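MGS-M5 (Unidentified, PDB 4Q3N) probably catalyses the NAD-dependent interconversion of L-lactate and pyruvate, as a lactate dehydrogenase built on a Rossmann-type nucleotide-binding domain. Local coordinates at residues T242-N247 / R251-S256; L273-V276 / G281-H284. One frame throughout, in Å; residues are numbered along the deposited sequence.

Contact 1: T242-N247 / R251-S256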
loop_
_atom_site.group_PDB
_atom_site.type_symbol
_atom_site.label_atom_id
_atom_site.label_comp_id
_atom_site.label_asym_id
_atom_site.label_seq_id
_atom_site.Cartn_x
_atom_site.Cartn_y
_atom_site.Cartn_z
ATOM N N THR A 242 7.039 -3.842 -14.499
ATOM C CA THR A 242 6.286 -2.622 -14.806
ATOM C C THR A 242 6.539 -1.528 -13.748
ATOM O O THR A 242 6.696 -0.336 -14.062
ATOM C CB THR A 242 4.780 -2.950 -14.896
ATOM O OG1 THR A 242 4.600 -3.966 -15.923
ATOM C CG2 THR A 242 3.975 -1.692 -15.260
ATOM N N ALA A 243 6.527 -1.932 -12.491
ATOM C CA ALA A 243 6.678 -0.958 -11.381
ATOM C C ALA A 243 8.066 -0.360 -11.384
ATOM O O ALA A 243 8.240 0.837 -11.156
ATOM C CB ALA A 243 6.389 -1.649 -10.028
ATOM N N ALA A 244 9.068 -1.183 -11.724
ATOM C CA ALA A 244 10.448 -0.647 -11.797
ATOM C C ALA A 244 10.543 0.454 -12.836
ATOM O O ALA A 244 11.257 1.465 -12.655
ATOM C CB ALA A 244 11.438 -1.754 -12.127
ATOM N N ILE A 245 9.838 0.262 -13.956
ATOM C CA ILE A 245 9.834 1.280 -15.022
ATOM C C ILE A 245 8.974 2.513 -14.659
ATOM O O ILE A 245 9.447 3.644 -14.685
ATOM C CB ILE A 245 9.316 0.676 -16.364
ATOM C CG1 ILE A 245 10.278 -0.423 -16.823
ATOM C CG2 ILE A 245 9.106 1.846 -17.411
ATOM C CD1 ILE A 245 9.664 -1.356 -17.947
ATOM N N PHE A 246 7.713 2.318 -14.285
ATOM C CA PHE A 246 6.876 3.500 -14.035
ATOM C C PHE A 246 7.289 4.265 -12.755
ATOM O O PHE A 246 7.072 5.460 -12.644
ATOM C CB PHE A 246 5.396 3.115 -13.965
ATOM C CG PHE A 246 4.816 2.891 -15.344
ATOM C CD1 PHE A 246 4.963 1.666 -15.972
ATOM C CD2 PHE A 246 4.255 3.940 -16.042
ATOM C CE1 PHE A 246 4.464 1.468 -17.318
ATOM C CE2 PHE A 246 3.749 3.766 -17.368
ATOM C CZ PHE A 246 3.870 2.538 -18.000
ATOM N N ASN A 247 7.866 3.567 -11.794
ATOM C CA ASN A 247 8.362 4.266 -10.570
ATOM C C ASN A 247 9.816 4.708 -10.721
ATOM O O ASN A 247 10.424 5.233 -9.770
ATOM C CB ASN A 247 8.204 3.367 -9.339
ATOM C CG ASN A 247 6.740 3.138 -9.000
ATOM O OD1 ASN A 247 5.958 4.074 -8.959
ATOM N ND2 ASN A 247 6.379 1.928 -8.795
ATOM N N ARG A 251 16.090 -0.309 -10.640
ATOM C CA ARG A 251 15.977 -1.597 -9.957
ATOM C C ARG A 251 16.716 -2.662 -10.768
ATOM O O ARG A 251 16.622 -2.677 -11.984
ATOM C CB ARG A 251 14.524 -1.978 -9.834
ATOM C CG ARG A 251 14.234 -3.132 -8.849
ATOM C CD ARG A 251 14.355 -2.618 -7.396
ATOM N NE ARG A 251 14.063 -3.713 -6.480
ATOM C CZ ARG A 251 13.672 -3.569 -5.217
ATOM N NH1 ARG A 251 13.516 -2.359 -4.709
ATOM N NH2 ARG A 251 13.410 -4.650 -4.471
ATOM N N ILE A 252 17.410 -3.567 -10.101
ATOM C CA ILE A 252 18.093 -4.666 -10.802
ATOM C C ILE A 252 17.182 -5.880 -10.792
ATOM O O ILE A 252 16.824 -6.388 -9.709
ATOM C CB ILE A 252 19.424 -5.030 -10.142
ATOM C CG1 ILE A 252 20.331 -3.792 -10.132
ATOM C CG2 ILE A 252 20.072 -6.234 -10.896
ATOM C CD1 ILE A 252 21.553 -3.934 -9.247
ATOM N N LEU A 253 16.781 -6.294 -11.987
ATOM C CA LEU A 253 15.966 -7.512 -12.198
ATOM C C LEU A 253 16.508 -8.353 -13.344
ATOM O O LEU A 253 16.961 -7.821 -14.344
ATOM C CB LEU A 253 14.505 -7.169 -12.550
ATOM C CG LEU A 253 13.744 -6.411 -11.443
ATOM C CD1 LEU A 253 12.473 -5.857 -12.010
ATOM C CD2 LEU A 253 13.430 -7.312 -10.191
ATOM N N PRO A 254 16.417 -9.682 -13.219
ATOM C CA PRO A 254 16.866 -10.533 -14.317
ATOM C C PRO A 254 15.745 -10.577 -15.330
ATOM O O PRO A 254 14.614 -10.917 -14.975
ATOM C CB PRO A 254 17.121 -11.879 -13.651
ATOM C CG PRO A 254 16.176 -11.894 -12.437
ATOM C CD PRO A 254 16.063 -10.436 -12.003
ATOM N N ILE A 255 16.042 -10.147 -16.558
ATOM C CA ILE A 255 15.048 -10.091 -17.636
ATOM C C ILE A 255 15.744 -10.462 -18.915
ATOM O O ILE A 255 16.977 -10.534 -18.937
ATOM C CB ILE A 255 14.438 -8.679 -17.783
ATOM C CG1 ILE A 255 15.545 -7.613 -17.732
ATOM C CG2 ILE A 255 13.529 -8.379 -16.607
ATOM C CD1 ILE A 255 15.109 -6.264 -18.294
ATOM N N SER A 256 14.964 -10.714 -19.975
ATOM C CA SER A 256 15.504 -10.918 -21.309
ATOM C C SER A 256 16.021 -9.610 -21.889
ATOM O O SER A 256 15.242 -8.684 -22.094
ATOM C CB SER A 256 14.452 -11.503 -22.268
ATOM O OG SER A 256 13.958 -12.760 -21.849
#
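Arg251 meets Ala244 through its CB alone, while its guanidinium runs off to other partners; the Phe246 ring, well away from the strand, has Thr242 O at its edge, in the ring plane. What remains is helix-to-strand packing in the alpha/beta C-terminal domain. Helix 232-246 ends, a short loop turns the chain, and 251-256 starts strand 251-258, an edge strand, within this chain, of a three-stranded antiparallel sheet. The last helical turn is closed by ordinary backbone bonds, Phe246 N to Thr242 O at 2.9 Å and Asn247 N to Ala243 O at 2.8 Å.

With chi1 at -166° the Arg251 chain sets off beside its own carbonyl carbon, then bends at chi2 (75°), which takes it clear of the helix. Its NH1 forms a salt bridge with Asp164 of the second subunit, which probably offsets the nearby charges of Arg240 and of Arg166 of that same second subunit. Leu253 also faces the helix, and Phe54 of the fourth subunit packs on it. One methyl serves both strand residues: Ala244 CB lies 3.9 Å from Arg251 CB and 4.2 Å from Leu253 CD1.

Contact 2: L273-V276 / G281-H284; sequences LPAV and GVHH. With ACT (acetate ion), chain E.
Val276 and His284 meet first through their backbones. Val276 bonds to two successive residues: its N gives a nearly straight bond to His284 O (3.0 Å, 178° at the hydrogen), and its O accepts from His283 N at 2.7 Å. That carbonyl oxygen also receives a CA-H contact from Val282, with CA 3.5 Å away.

Among apolar contacts, Ala275 CB rests 4.0 Å from Val282 CG1, and Val276 CG1 lies beside His283 CB, the two side chains pointing the same way. The segments lie on the two arms of a beta hairpin, strands 270-278 and 281-285. With Val276 facing both His283, helical in its backbone angles, and the extended His284, the pairing is consistent with a classic beta bulge.

The ring interactions centre on His284. With CG between the backbone N and the carbonyl carbon (chi1 66°), its ring is brought across Val276, whose CG2 makes a CH-pi contact over one face, displaced toward the rim and 3.5 Å from CE1. At the edges, ND1 shares a 2.8 Å hydrogen bond with His283 ND1, and NE2 donates to acetate OXT at 2.7 Å. A leucine in place of His284 would probably leave His283 ND1 without this partner, its ring less fixed in rotation, and the acetate without its NE2 donor. Lys192 of the second subunit also bonds this acetate, which probably came from the crystallisation liquor.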
loop_
_atom_site.group_PDB
_atom_site.type_symbol
_atom_site.label_atom_id
_atom_site.label_comp_id
_atom_site.label_asym_id
_atom_site.label_seq_id
_atom_site.Cartn_x
_atom_site.Cartn_y
_atom_site.Cartn_z
ATOM N N LEU A 273 19.428 -11.922 -18.110
ATOM C CA LEU A 273 20.566 -11.337 -17.391
ATOM C C LEU A 273 20.033 -10.272 -16.439
ATOM O O LEU A 273 19.004 -9.661 -16.708
ATOM C CB LEU A 273 21.590 -10.710 -18.371
ATOM C CG LEU A 273 22.206 -11.701 -19.382
ATOM C CD1 LEU A 273 22.945 -10.900 -20.492
ATOM C CD2 LEU A 273 23.164 -12.734 -18.681
ATOM N N PRO A 274 20.750 -10.025 -15.332
ATOM C CA PRO A 274 20.307 -8.946 -14.437
ATOM C C PRO A 274 20.484 -7.583 -15.131
ATOM O O PRO A 274 21.510 -7.315 -15.740
ATOM C CB PRO A 274 21.226 -9.088 -13.219
ATOM C CG PRO A 274 22.489 -9.723 -13.748
ATOM C CD PRO A 274 22.043 -10.616 -14.928
ATOM N N ALA A 275 19.482 -6.732 -15.043
ATOM C CA ALA A 275 19.569 -5.453 -15.721
ATOM C C ALA A 275 18.934 -4.367 -14.868
ATOM O O ALA A 275 18.040 -4.634 -14.066
ATOM C CB ALA A 275 18.880 -5.536 -17.139
ATOM N N VAL A 276 19.413 -3.142 -15.061
ATOM C CA VAL A 276 18.907 -1.992 -14.346
ATOM C C VAL A 276 17.750 -1.382 -15.136
ATOM O O VAL A 276 17.949 -0.905 -16.266
ATOM C CB VAL A 276 20.026 -0.920 -14.130
ATOM C CG1 VAL A 276 19.449 0.273 -13.334
ATOM C CG2 VAL A 276 21.201 -1.526 -13.397
ATOM N N GLY A 281 13.650 2.548 -19.643
ATOM C CA GLY A 281 13.883 1.158 -20.062
ATOM C C GLY A 281 15.154 0.582 -19.415
ATOM O O GLY A 281 15.366 0.763 -18.228
ATOM N N VAL A 282 16.020 -0.058 -20.192
ATOM C CA VAL A 282 17.205 -0.704 -19.634
ATOM C C VAL A 282 18.375 0.305 -19.542
ATOM O O VAL A 282 18.896 0.737 -20.552
ATOM C CB VAL A 282 17.659 -1.923 -20.501
ATOM C CG1 VAL A 282 18.903 -2.567 -19.876
ATOM C CG2 VAL A 282 16.522 -2.938 -20.538
ATOM N N HIS A 283 18.775 0.668 -18.331
ATOM C CA HIS A 283 19.884 1.606 -18.183
ATOM C C HIS A 283 21.211 0.941 -18.579
ATOM O O HIS A 283 21.990 1.465 -19.371
ATOM C CB HIS A 283 19.963 2.163 -16.738
ATOM C CG HIS A 283 21.108 3.120 -16.561
ATOM N ND1 HIS A 283 22.368 2.702 -16.196
ATOM C CD2 HIS A 283 21.192 4.454 -16.754
ATOM C CE1 HIS A 283 23.189 3.735 -16.193
ATOM N NE2 HIS A 283 22.498 4.814 -16.517
ATOM N N HIS A 284 21.458 -0.245 -18.050
ATOM C CA HIS A 284 22.580 -1.083 -18.513
ATOM C C HIS A 284 22.353 -2.488 -17.995
ATOM O O HIS A 284 21.563 -2.704 -17.073
ATOM C CB HIS A 284 23.971 -0.555 -18.047
ATOM C CG HIS A 284 24.200 -0.620 -16.547
ATOM N ND1 HIS A 284 23.747 0.349 -15.674
ATOM C CD2 HIS A 284 24.895 -1.503 -15.783
ATOM C CE1 HIS A 284 24.152 0.077 -14.445
ATOM N NE2 HIS A 284 24.842 -1.049 -14.482
HETATM C C ACT E . 26.546 -2.724 -11.572
HETATM O O ACT E . 27.578 -3.343 -11.174
HETATM O OXT ACT E . 26.479 -2.472 -12.807
HETATM C CH3 ACT E . 25.457 -2.250 -10.653
#

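In the fold
Both contacts build on one three-stranded antiparallel sheet of the C-terminal domain, and strand 270-278 is what connects them. It pairs with strand 251-258 through probable backbone bonds, Leu253 O to Ala275 N and Ile255 O to Leu273 N, and Ile255 packs on Ala275. Contact 1 is the buried one, a small apolar seat for the end of a helix with no hydrogen bond across it. Contact 2 lies only partly buried at the other edge strand and relies on backbone hydrogen bonds and histidine rings. Their centres are about 8 Å apart, and both reach the second subunit, by a salt bridge at contact 1 and by packing, and through the acetate, at contact 2.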